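Ornithine carbamoyltransferase (Gloeobacter violaceus, PDB 3GD5) probably transfers the carbamoyl group of carbamoyl phosphate to ornithine, making citrulline in arginine biosynthesis. Local coordinates at residues 298-301 with 302-306. Sequence-based numbering, arbitrary orientation.
Sequences ENRL and HAQKA
Glu298 and His302 sit one turn apart on helix 293-312 and join in an i to i+4 histidine-carboxylate hydrogen bond. NE2 of His302 donates to OE2 of Glu298 over 2.8 Å, nearly straight at 166°, with the oxygen almost in the ring plane. The carboxylate presents its anti lone pair and is turned 66° from the ring. Glu298 reaches this far because CG lies anti to its backbone N (chi1 -178°) and the chain runs on extended. Its other oxygen, OE1, makes a salt bridge to Arg102 of a neighbouring subunit, so the carboxylate ties the helix to the hexamer interface. Replacing His302 with an alanine would probably leave OE2 without this donor and the carboxylate freer to turn away from its arginine. Beside the same ring edge, Asn299 OD1 approaches His302 CD2 at 3.4 Å, but its polar end is committed elsewhere: OD1 accepts from Lys38, while ND2 donates to Thr147 and Glu150 of helix 138-152. Main-chain i to i+4 bonds link the turn, Ala303 N to Asn299 O at 2.9 Å and Gln304 N to Arg300 O at 3.0 Å. Arg300 probably binds carbamoyl phosphate, as in relatives, and its NE donates to OE1 of Gln140, which probably lines the same site. The Gln304 side chain crosses that of Arg300 at a slant; NE2 donates to Ser65 of helix 60-72, whereas the modelled approach of OE1 to the guanidinium is too close to trust. Further along, Lys305 N donates to Leu301 O at 3.0 Å, and the lysine's aliphatic chain packs against the leucine, CD lying 3.8 Å from Leu301 CD1.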
# COMPACT_ATOMS: atom_id res chain seq x y z
N GLU A 298 -23.22 10.46 24.61
CA GLU A 298 -22.54 10.86 25.83
C GLU A 298 -22.66 9.74 26.87
O GLU A 298 -21.73 9.49 27.64
CB GLU A 298 -23.16 12.13 26.42
CG GLU A 298 -22.46 12.61 27.69
CD GLU A 298 -23.23 13.69 28.45
OE1 GLU A 298 -23.72 14.65 27.82
OE2 GLU A 298 -23.33 13.58 29.69
N ASN A 299 -23.81 9.07 26.89
CA ASN A 299 -24.01 7.99 27.85
C ASN A 299 -23.12 6.78 27.64
O ASN A 299 -23.11 5.87 28.48
CB ASN A 299 -25.48 7.56 27.89
CG ASN A 299 -26.32 8.46 28.76
OD1 ASN A 299 -25.82 9.08 29.70
ND2 ASN A 299 -27.62 8.54 28.47
N ARG A 300 -22.37 6.74 26.54
CA ARG A 300 -21.45 5.62 26.33
C ARG A 300 -20.38 5.77 27.41
O ARG A 300 -19.86 4.80 27.94
CB ARG A 300 -20.78 5.69 24.95
CG ARG A 300 -21.72 5.52 23.75
CD ARG A 300 -22.19 4.08 23.56
NE ARG A 300 -21.37 3.34 22.60
CZ ARG A 300 -20.10 3.01 22.80
NH1 ARG A 300 -19.51 3.35 23.93
NH2 ARG A 300 -19.42 2.37 21.87
N LEU A 301 -20.07 7.02 27.74
CA LEU A 301 -19.07 7.31 28.75
C LEU A 301 -19.52 6.91 30.16
O LEU A 301 -18.79 6.23 30.90
CB LEU A 301 -18.72 8.80 28.72
CG LEU A 301 -18.05 9.39 29.97
CD1 LEU A 301 -16.78 8.64 30.24
CD2 LEU A 301 -17.78 10.87 29.78
N HIS A 302 -20.71 7.35 30.54
CA HIS A 302 -21.24 7.05 31.87
C HIS A 302 -21.50 5.56 32.03
O HIS A 302 -21.28 5.00 33.10
CB HIS A 302 -22.51 7.86 32.11
CG HIS A 302 -22.32 9.33 31.89
ND1 HIS A 302 -21.42 10.08 32.61
CD2 HIS A 302 -22.89 10.18 30.99
CE1 HIS A 302 -21.44 11.33 32.17
NE2 HIS A 302 -22.32 11.41 31.19
N ALA A 303 -21.94 4.91 30.97
CA ALA A 303 -22.21 3.48 31.04
C ALA A 303 -20.91 2.70 31.18
O ALA A 303 -20.82 1.76 31.98
CB ALA A 303 -22.97 3.02 29.80
N GLN A 304 -19.91 3.07 30.39
CA GLN A 304 -18.63 2.38 30.45
C GLN A 304 -17.89 2.60 31.77
O GLN A 304 -17.17 1.71 32.23
CB GLN A 304 -17.77 2.76 29.23
CG GLN A 304 -18.19 1.95 28.01
CD GLN A 304 -17.91 2.63 26.68
OE1 GLN A 304 -18.54 2.31 25.69
NE2 GLN A 304 -16.95 3.56 26.65
N LYS A 305 -18.07 3.76 32.40
CA LYS A 305 -17.44 4.01 33.70
C LYS A 305 -18.01 3.01 34.71
O LYS A 305 -17.29 2.48 35.55
CB LYS A 305 -17.75 5.43 34.20
CG LYS A 305 -16.99 6.52 33.47
CD LYS A 305 -17.40 7.90 33.92
CE LYS A 305 -17.13 8.14 35.40
NZ LYS A 305 -17.42 9.56 35.71
N ALA A 306 -19.31 2.76 34.63
CA ALA A 306 -19.95 1.80 35.52
C ALA A 306 -19.41 0.39 35.30
O ALA A 306 -19.20 -0.35 36.26
CB ALA A 306 -21.47 1.82 35.33